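Local coordinates for YkuI protein (Bacillus subtilis, PDB 2BAS), which binds the second messenger cyclic di-GMP and, as an EAL-domain protein, probably acts as a phosphodiesterase that cleaves it, at residues Q305-L310 against Y407-Q412; K323-E328 against F334-C339; M379-L384 against Y414-L419. One frame throughout, in Å; residues are numbered along the deposited sequence.

Contact 1. Residues Q305-L310 against Y407-Q412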
loop_
_atom_site.group_PDB
_atom_site.type_symbol
_atom_site.label_atom_id
_atom_site.label_comp_id
_atom_site.label_asym_id
_atom_site.label_seq_id
_atom_site.Cartn_x
_atom_site.Cartn_y
_atom_site.Cartn_z
ATOM N N GLN A 305 8.023 -6.760 35.426
ATOM C CA GLN A 305 8.902 -7.091 36.554
ATOM C C GLN A 305 10.131 -6.197 36.562
ATOM O O GLN A 305 10.437 -5.576 37.572
ATOM C CB GLN A 305 9.388 -8.521 36.476
ATOM C CG GLN A 305 8.380 -9.556 36.831
ATOM C CD GLN A 305 8.993 -10.940 36.839
ATOM O OE1 GLN A 305 9.007 -11.616 37.870
ATOM N NE2 GLN A 305 9.530 -11.362 35.688
ATOM N N ALA A 306 10.818 -6.127 35.424
ATOM C CA ALA A 306 12.039 -5.336 35.288
ATOM C C ALA A 306 11.858 -3.849 35.644
ATOM O O ALA A 306 12.552 -3.339 36.529
ATOM C CB ALA A 306 12.622 -5.505 33.906
ATOM N N VAL A 307 10.929 -3.166 34.972
ATOM C CA VAL A 307 10.623 -1.766 35.281
ATOM C C VAL A 307 10.289 -1.568 36.776
ATOM O O VAL A 307 11.077 -0.986 37.513
ATOM C CB VAL A 307 9.462 -1.226 34.410
ATOM C CG1 VAL A 307 9.182 0.219 34.753
ATOM C CG2 VAL A 307 9.789 -1.360 32.904
ATOM N N THR A 308 9.140 -2.082 37.215
ATOM C CA THR A 308 8.685 -1.912 38.601
ATOM C C THR A 308 9.761 -2.263 39.637
ATOM O O THR A 308 9.891 -1.587 40.652
ATOM C CB THR A 308 7.401 -2.723 38.893
ATOM O OG1 THR A 308 7.650 -4.110 38.635
ATOM C CG2 THR A 308 6.234 -2.241 38.015
ATOM N N SER A 309 10.533 -3.312 39.364
ATOM C CA SER A 309 11.657 -3.707 40.212
ATOM C C SER A 309 12.791 -2.669 40.202
ATOM O O SER A 309 13.266 -2.254 41.262
ATOM C CB SER A 309 12.168 -5.081 39.784
ATOM O OG SER A 309 13.513 -5.267 40.165
ATOM N N LEU A 310 13.219 -2.256 39.007
ATOM C CA LEU A 310 14.259 -1.228 38.856
ATOM C C LEU A 310 13.824 0.152 39.348
ATOM O O LEU A 310 14.629 0.891 39.924
ATOM C CB LEU A 310 14.751 -1.132 37.413
ATOM C CG LEU A 310 15.842 -2.108 36.975
ATOM C CD1 LEU A 310 16.004 -2.056 35.477
ATOM C CD2 LEU A 310 17.160 -1.799 37.654
ATOM N N TYR A 407 5.420 0.049 26.038
ATOM C CA TYR A 407 5.004 -0.161 27.412
ATOM C C TYR A 407 4.599 1.162 28.068
ATOM O O TYR A 407 5.345 2.135 27.986
ATOM C CB TYR A 407 6.147 -0.817 28.184
ATOM C CG TYR A 407 5.843 -1.078 29.630
ATOM C CD1 TYR A 407 5.264 -2.276 30.031
ATOM C CD2 TYR A 407 6.141 -0.135 30.611
ATOM C CE1 TYR A 407 4.983 -2.527 31.362
ATOM C CE2 TYR A 407 5.866 -0.385 31.967
ATOM C CZ TYR A 407 5.287 -1.574 32.324
ATOM O OH TYR A 407 5.003 -1.837 33.645
ATOM N N PRO A 408 3.402 1.212 28.690
ATOM C CA PRO A 408 2.990 2.411 29.421
ATOM C C PRO A 408 3.520 2.438 30.859
ATOM O O PRO A 408 3.353 1.474 31.604
ATOM C CB PRO A 408 1.454 2.324 29.414
ATOM C CG PRO A 408 1.137 0.878 29.284
ATOM C CD PRO A 408 2.356 0.170 28.711
HETATM N N MSE A 409 4.153 3.545 31.233
HETATM C CA MSE A 409 4.656 3.746 32.585
HETATM C C MSE A 409 3.810 4.784 33.298
HETATM O O MSE A 409 2.846 5.308 32.735
HETATM C CB MSE A 409 6.103 4.220 32.542
HETATM C CG MSE A 409 7.098 3.169 32.091
HETATM SE SE MSE A 409 8.805 4.026 31.704
HETATM C CE MSE A 409 9.279 4.510 33.544
ATOM N N ASP A 410 4.171 5.089 34.538
ATOM C CA ASP A 410 3.463 6.114 35.282
ATOM C C ASP A 410 3.843 7.519 34.784
ATOM O O ASP A 410 4.887 7.699 34.157
ATOM C CB ASP A 410 3.707 5.942 36.787
ATOM C CG ASP A 410 3.320 4.546 37.295
ATOM O OD1 ASP A 410 2.673 3.770 36.555
ATOM O OD2 ASP A 410 3.666 4.223 38.446
ATOM N N ASP A 411 2.982 8.500 35.067
ATOM C CA ASP A 411 3.168 9.897 34.645
ATOM C C ASP A 411 3.124 10.061 33.134
ATOM O O ASP A 411 3.939 10.792 32.565
ATOM C CB ASP A 411 4.489 10.483 35.165
ATOM C CG ASP A 411 4.502 10.668 36.658
ATOM O OD1 ASP A 411 3.642 11.418 37.193
ATOM O OD2 ASP A 411 5.406 10.078 37.290
ATOM N N GLN A 412 2.180 9.387 32.484
ATOM C CA GLN A 412 2.032 9.490 31.034
ATOM C C GLN A 412 3.387 9.485 30.307
ATOM O O GLN A 412 3.689 10.390 29.533
ATOM C CB GLN A 412 1.229 10.749 30.649
ATOM C CG GLN A 412 -0.210 10.786 31.147
ATOM C CD GLN A 412 -0.376 11.540 32.461
ATOM O OE1 GLN A 412 0.594 12.032 33.045
ATOM N NE2 GLN A 412 -1.619 11.643 32.923
#

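Contact 2. Residues K323-E328 against F334-C339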
loop_
_atom_site.group_PDB
_atom_site.type_symbol
_atom_site.label_atom_id
_atom_site.label_comp_id
_atom_site.label_asym_id
_atom_site.label_seq_id
_atom_site.Cartn_x
_atom_site.Cartn_y
_atom_site.Cartn_z
ATOM N N LYS A 323 19.563 2.594 30.910
ATOM C CA LYS A 323 20.868 1.955 30.817
ATOM C C LYS A 323 20.844 0.671 31.628
ATOM O O LYS A 323 21.407 -0.351 31.218
ATOM C CB LYS A 323 21.972 2.878 31.340
ATOM C CG LYS A 323 22.153 4.178 30.569
ATOM C CD LYS A 323 23.201 5.023 31.250
ATOM C CE LYS A 323 23.237 6.422 30.679
ATOM N NZ LYS A 323 24.127 7.297 31.513
ATOM N N LYS A 324 20.178 0.740 32.779
ATOM C CA LYS A 324 20.015 -0.406 33.657
ATOM C C LYS A 324 18.987 -1.367 33.068
ATOM O O LYS A 324 19.181 -2.574 33.104
ATOM C CB LYS A 324 19.598 0.032 35.062
ATOM C CG LYS A 324 20.639 0.849 35.832
ATOM C CD LYS A 324 20.156 1.095 37.265
ATOM C CE LYS A 324 21.047 2.061 38.056
ATOM N NZ LYS A 324 20.884 3.483 37.632
ATOM N N LEU A 325 17.894 -0.843 32.518
ATOM C CA LEU A 325 16.925 -1.723 31.869
ATOM C C LEU A 325 17.588 -2.521 30.733
ATOM O O LEU A 325 17.408 -3.739 30.644
ATOM C CB LEU A 325 15.700 -0.951 31.368
ATOM C CG LEU A 325 14.542 -1.817 30.841
ATOM C CD1 LEU A 325 13.971 -2.725 31.936
ATOM C CD2 LEU A 325 13.438 -0.961 30.212
ATOM N N ALA A 326 18.378 -1.828 29.911
ATOM C CA ALA A 326 19.076 -2.437 28.776
ATOM C C ALA A 326 19.850 -3.673 29.181
ATOM O O ALA A 326 19.766 -4.703 28.514
ATOM C CB ALA A 326 20.015 -1.436 28.110
ATOM N N GLU A 327 20.603 -3.559 30.270
ATOM C CA GLU A 327 21.394 -4.662 30.794
ATOM C C GLU A 327 20.536 -5.802 31.325
ATOM O O GLU A 327 20.882 -6.971 31.157
ATOM C CB GLU A 327 22.372 -4.166 31.866
ATOM C CG GLU A 327 23.510 -3.290 31.318
ATOM C CD GLU A 327 24.533 -4.058 30.464
ATOM O OE1 GLU A 327 24.290 -5.231 30.078
ATOM O OE2 GLU A 327 25.596 -3.475 30.170
ATOM N N GLU A 328 19.418 -5.464 31.958
ATOM C CA GLU A 328 18.468 -6.463 32.441
ATOM C C GLU A 328 17.819 -7.207 31.266
ATOM O O GLU A 328 17.593 -8.416 31.337
ATOM C CB GLU A 328 17.395 -5.799 33.307
ATOM C CG GLU A 328 16.426 -6.769 33.971
ATOM C CD GLU A 328 17.107 -7.691 34.963
ATOM O OE1 GLU A 328 16.978 -8.919 34.798
ATOM O OE2 GLU A 328 17.781 -7.193 35.895
ATOM N N PHE A 334 17.970 -4.229 21.390
ATOM C CA PHE A 334 19.175 -3.564 20.866
ATOM C C PHE A 334 18.996 -2.043 20.905
ATOM O O PHE A 334 19.940 -1.295 20.707
ATOM C CB PHE A 334 19.559 -4.063 19.455
ATOM C CG PHE A 334 18.684 -3.513 18.358
ATOM C CD1 PHE A 334 19.096 -2.408 17.612
ATOM C CD2 PHE A 334 17.450 -4.089 18.081
ATOM C CE1 PHE A 334 18.297 -1.887 16.600
ATOM C CE2 PHE A 334 16.640 -3.585 17.084
ATOM C CZ PHE A 334 17.057 -2.476 16.336
ATOM N N ARG A 335 17.785 -1.594 21.186
ATOM C CA ARG A 335 17.538 -0.157 21.391
ATOM C C ARG A 335 16.406 0.053 22.379
ATOM O O ARG A 335 15.376 -0.638 22.309
ATOM C CB ARG A 335 17.229 0.561 20.083
ATOM C CG ARG A 335 17.446 2.051 20.164
ATOM C CD ARG A 335 16.852 2.785 18.989
ATOM N NE ARG A 335 17.664 2.695 17.777
ATOM C CZ ARG A 335 17.380 1.919 16.733
ATOM N NH1 ARG A 335 18.168 1.934 15.666
ATOM N NH2 ARG A 335 16.303 1.140 16.750
ATOM N N ILE A 336 16.625 0.977 23.318
ATOM C CA ILE A 336 15.616 1.380 24.313
ATOM C C ILE A 336 15.619 2.907 24.492
ATOM O O ILE A 336 16.692 3.516 24.558
ATOM C CB ILE A 336 15.839 0.672 25.676
ATOM C CG1 ILE A 336 15.927 -0.840 25.468
ATOM C CG2 ILE A 336 14.711 1.001 26.679
ATOM C CD1 ILE A 336 16.158 -1.650 26.736
ATOM N N TYR A 337 14.420 3.504 24.565
ATOM C CA TYR A 337 14.223 4.948 24.778
ATOM C C TYR A 337 12.796 5.234 25.281
ATOM O O TYR A 337 11.914 4.375 25.156
ATOM C CB TYR A 337 14.504 5.742 23.485
ATOM C CG TYR A 337 13.572 5.426 22.324
ATOM C CD1 TYR A 337 12.486 6.248 22.015
ATOM C CD2 TYR A 337 13.772 4.299 21.554
ATOM C CE1 TYR A 337 11.628 5.932 20.943
ATOM C CE2 TYR A 337 12.939 3.975 20.507
ATOM C CZ TYR A 337 11.874 4.783 20.194
ATOM O OH TYR A 337 11.079 4.403 19.131
HETATM N N MSE A 338 12.574 6.443 25.818
HETATM C CA MSE A 338 11.276 6.886 26.353
HETATM C C MSE A 338 10.759 8.178 25.719
HETATM O O MSE A 338 11.548 9.075 25.413
HETATM C CB MSE A 338 11.373 7.120 27.865
HETATM C CG MSE A 338 11.227 5.892 28.738
HETATM SE SE MSE A 338 11.903 6.188 30.573
HETATM C CE MSE A 338 10.831 7.811 31.150
ATOM N N CYS A 339 9.436 8.290 25.577
ATOM C CA CYS A 339 8.785 9.483 25.012
ATOM C C CYS A 339 7.567 9.908 25.837
ATOM O O CYS A 339 6.996 9.079 26.553
ATOM C CB CYS A 339 8.286 9.194 23.590
ATOM S SG CYS A 339 9.510 8.685 22.371
#

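Contact 3. Residues M379-L384 against Y414-L419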
loop_
_atom_site.group_PDB
_atom_site.type_symbol
_atom_site.label_atom_id
_atom_site.label_comp_id
_atom_site.label_asym_id
_atom_site.label_seq_id
_atom_site.Cartn_x
_atom_site.Cartn_y
_atom_site.Cartn_z
HETATM N N MSE A 379 -2.654 6.319 22.341
HETATM C CA MSE A 379 -4.090 6.131 22.569
HETATM C C MSE A 379 -4.439 4.756 23.112
HETATM O O MSE A 379 -5.143 4.651 24.112
HETATM C CB MSE A 379 -4.852 6.307 21.263
HETATM C CG MSE A 379 -5.642 7.574 21.160
HETATM SE SE MSE A 379 -7.356 7.422 22.056
HETATM C CE MSE A 379 -8.082 5.867 21.067
ATOM N N ARG A 380 -3.961 3.709 22.434
ATOM C CA ARG A 380 -4.264 2.333 22.821
ATOM C C ARG A 380 -3.680 1.976 24.200
ATOM O O ARG A 380 -4.388 1.429 25.049
ATOM C CB ARG A 380 -3.847 1.324 21.731
ATOM C CG ARG A 380 -4.142 -0.135 22.108
ATOM C CD ARG A 380 -4.468 -1.046 20.919
ATOM N NE ARG A 380 -3.283 -1.639 20.293
ATOM C CZ ARG A 380 -2.662 -1.134 19.230
ATOM N NH1 ARG A 380 -3.104 -0.011 18.659
ATOM N NH2 ARG A 380 -1.597 -1.753 18.734
HETATM N N MSE A 381 -2.412 2.311 24.424
HETATM C CA MSE A 381 -1.769 2.062 25.710
HETATM C C MSE A 381 -2.469 2.741 26.877
HETATM O O MSE A 381 -2.675 2.128 27.917
HETATM C CB MSE A 381 -0.305 2.473 25.674
HETATM C CG MSE A 381 0.524 1.533 24.842
HETATM SE SE MSE A 381 2.416 1.848 25.015
HETATM C CE MSE A 381 2.655 3.342 23.715
ATOM N N ARG A 382 -2.847 4.000 26.672
ATOM C CA ARG A 382 -3.457 4.851 27.686
ATOM C C ARG A 382 -4.882 4.416 28.033
ATOM O O ARG A 382 -5.422 4.814 29.062
ATOM C CB ARG A 382 -3.435 6.301 27.193
ATOM C CG ARG A 382 -3.566 7.366 28.268
ATOM C CD ARG A 382 -4.978 7.915 28.362
ATOM N NE ARG A 382 -5.362 8.695 27.182
ATOM C CZ ARG A 382 -6.579 9.203 26.980
ATOM N NH1 ARG A 382 -7.544 9.014 27.875
ATOM N NH2 ARG A 382 -6.838 9.899 25.879
ATOM N N ASN A 383 -5.478 3.589 27.181
ATOM C CA ASN A 383 -6.832 3.100 27.403
ATOM C C ASN A 383 -6.879 1.630 27.773
ATOM O O ASN A 383 -7.747 1.204 28.528
ATOM C CB ASN A 383 -7.702 3.366 26.176
ATOM C CG ASN A 383 -8.041 4.835 26.013
ATOM O OD1 ASN A 383 -8.620 5.454 26.906
ATOM N ND2 ASN A 383 -7.688 5.401 24.863
ATOM N N LEU A 384 -5.946 0.862 27.231
ATOM C CA LEU A 384 -5.851 -0.562 27.506
ATOM C C LEU A 384 -4.997 -0.810 28.757
ATOM O O LEU A 384 -5.169 -1.819 29.449
ATOM C CB LEU A 384 -5.254 -1.260 26.283
ATOM C CG LEU A 384 -4.877 -2.742 26.236
ATOM C CD1 LEU A 384 -6.097 -3.608 25.946
ATOM C CD2 LEU A 384 -3.808 -2.945 25.168
ATOM N N TYR A 414 6.250 6.852 28.108
ATOM C CA TYR A 414 6.169 5.667 27.285
ATOM C C TYR A 414 7.547 5.120 26.976
ATOM O O TYR A 414 8.484 5.865 26.697
ATOM C CB TYR A 414 5.329 5.938 26.018
ATOM C CG TYR A 414 3.936 6.370 26.383
ATOM C CD1 TYR A 414 3.623 7.716 26.538
ATOM C CD2 TYR A 414 2.946 5.429 26.646
ATOM C CE1 TYR A 414 2.345 8.121 26.932
ATOM C CE2 TYR A 414 1.660 5.820 27.038
ATOM C CZ TYR A 414 1.368 7.167 27.178
ATOM O OH TYR A 414 0.095 7.555 27.556
ATOM N N LEU A 415 7.640 3.798 27.045
ATOM C CA LEU A 415 8.880 3.089 26.916
ATOM C C LEU A 415 8.848 2.298 25.615
ATOM O O LEU A 415 7.835 1.666 25.273
ATOM C CB LEU A 415 9.033 2.165 28.119
ATOM C CG LEU A 415 10.187 1.168 28.244
ATOM C CD1 LEU A 415 11.519 1.873 28.516
ATOM C CD2 LEU A 415 9.845 0.187 29.373
ATOM N N PHE A 416 9.961 2.345 24.886
ATOM C CA PHE A 416 10.049 1.635 23.634
ATOM C C PHE A 416 11.280 0.754 23.651
ATOM O O PHE A 416 12.385 1.205 23.999
ATOM C CB PHE A 416 10.046 2.620 22.476
ATOM C CG PHE A 416 8.824 3.481 22.440
ATOM C CD1 PHE A 416 8.787 4.691 23.135
ATOM C CD2 PHE A 416 7.696 3.068 21.750
ATOM C CE1 PHE A 416 7.655 5.476 23.138
ATOM C CE2 PHE A 416 6.562 3.842 21.737
ATOM C CZ PHE A 416 6.535 5.049 22.424
ATOM N N ILE A 417 11.061 -0.523 23.341
ATOM C CA ILE A 417 12.114 -1.527 23.308
ATOM C C ILE A 417 12.102 -2.193 21.938
ATOM O O ILE A 417 11.139 -2.872 21.592
ATOM C CB ILE A 417 11.880 -2.597 24.365
ATOM C CG1 ILE A 417 11.809 -1.976 25.765
ATOM C CG2 ILE A 417 12.956 -3.633 24.290
ATOM C CD1 ILE A 417 11.260 -2.925 26.825
ATOM N N ASP A 418 13.159 -1.986 21.158
ATOM C CA ASP A 418 13.273 -2.592 19.824
ATOM C C ASP A 418 13.923 -3.955 19.953
ATOM O O ASP A 418 14.927 -4.091 20.644
ATOM C CB ASP A 418 14.086 -1.689 18.882
ATOM C CG ASP A 418 13.381 -0.357 18.574
ATOM O OD1 ASP A 418 12.143 -0.253 18.782
ATOM O OD2 ASP A 418 14.070 0.589 18.118
ATOM N N LEU A 419 13.362 -4.968 19.304
ATOM C CA LEU A 419 13.933 -6.321 19.399
ATOM C C LEU A 419 14.728 -6.663 18.135
ATOM O O LEU A 419 14.268 -6.406 17.025
ATOM C CB LEU A 419 12.848 -7.391 19.630
ATOM C CG LEU A 419 11.606 -7.200 20.503
ATOM C CD1 LEU A 419 11.160 -8.553 21.001
ATOM C CD2 LEU A 419 11.812 -6.288 21.683
#

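Contact 1. Residues Q305-L310 against Y407-Q412
Val307, on the inner side of helix 271-311, rests its two methyl groups on two residues of strand 401-409. CG2 lies 4.1 Å from Tyr407 CE2, at an oblique approach to the ring. CG1 faces the methyl end of selenomethionine Met409, with 4.5 Å between Val307 CG1 and Met409 CE. The valine and tyrosine side chains run alongside one another, pointing opposite ways. Tyr407 has CG anti to the backbone N (chi1 180°), and this carries the ring across to the helix. There its hydroxyl is hydrogen-bonded to His304 ND1, one turn before Thr308. Met409 CG sits at the edge of the same ring, in its plane. The contact is helix-on-sheet packing in the C-terminal domain, whose fold is consistent with a PAS-like domain: the end of a long helix lies on a face of the antiparallel sheet. Val307 and Tyr407 are buried, with Leu415 of the next strand and Phe321 of helix 318-328 packing beside Val307. The outer side is looser. Thr308 is exposed, and its OG1 turns back to bond His304 O. The connection on to strand 413-419 carries Asp410, Asp411 and Gln412, all exposed.

Contact 2. Residues K323-E328 against F334-C339
Ile336 meets helix 318-328 with both of its branches, and its first two torsions set them apart. CG1 stands anti to the carbonyl carbon (chi1 -53°), and the chain then runs straight out to CD1 (chi2 180°). CG2, anti to the backbone N, is directed to Leu325 instead. The long branch ends on Ala326. Its CD1 lies 3.6 Å from Ala326 CA and 3.9 Å from Ala326 N, so the methyl is set against the helix backbone itself. The Ala326 methyl lies alongside, with CB 4.1 Å from Ile336 CD1. The short branch meets Leu325, where CD2 of the leucine comes within 4.2 Å of Ile336 CG2. No hydrogen bond crosses between the two segments. All three touching residues are buried, and the contact is wholly apolar. The small alanine side chain probably allows the close approach, with the CA atoms of Ala326 and Ile336 6.8 Å apart. Ile336 points its CB at the helix, whereas Arg335, one residue earlier, points away. On that other side Arg335 forms salt bridges with Asp418, Asp395 and Glu397. The strand therefore has an apolar side under the helix and a charged cluster behind it. This is an alpha-beta unit of what is probably a PAS-like domain, in which the helix leads through a short loop into the first strand of the sheet. Strand 335-340 is a central strand, hydrogen-bonded to strand 349-353 on one flank and to strand 413-419 on the other, and Val350 and Leu415 of those two strands also pack against this contact. Helix 318-328 in turn lies next to helix 271-311, where Leu325 touches Ala306 and Leu310.

Contact 3. Residues M379-L384 against Y414-L419
Met381 and Tyr414 lie side by side, their side chains running opposite ways. The selenomethionine chain is bent at chi3, which turns its methyl obliquely to the ring, with CE 3.6 Å from Tyr414 CD2. The selenium stands 5.2 Å from the Tyr414 ring centroid and 73° off the ring normal. This is an oblique Met-aromatic contact. Met381 CB is also close, 4.1 Å from Tyr414 CE2. Met381 CE also reaches the Phe416 ring obliquely, 4.4 Å from its CE2. At the far end of the tyrosine, Arg382 crosses at a slant and lays its CG 3.7 Å from Tyr414 OH. The guanidinium is turned 60° from the ring plane and leads outward. Without the ring, as with an alanine here, Met381 is likely to lose its neighbour, its methyl set free to turn, and the aliphatic part of Arg382 its cover. Segments 379-384 and 414-419 run at 118° to each other. Ser406 of the adjoining strand 401-409 and Phe388 of strand 388-394 also touch Met381. Leu415, between Tyr414 and Phe416 in sequence, packs on Val307 of helix 271-311, on the other face of the sheet. The helix end also packs on the second subunit, where Leu384 meets its counterpart.

Overall arrangement
The three contacts lie close together in the C-terminal domain, with centres 11 to 14 Å apart. All involve one six-stranded antiparallel sheet, in which strand 413-419 lies between 335-340 and 401-409. Contacts 1 and 2 place helices 271-311 and 318-328 on one face. Contact 3 places helix 374-384 on the other. Along the chain, contact 2 is nested inside contact 1 and closes before contact 3 opens, while contacts 1 and 3 interlock. A salt bridge from Arg335 to Asp418 links contacts 2 and 3. The sheet order is consistent with a PAS-like domain, joined to the EAL domain by the long helix 271-311.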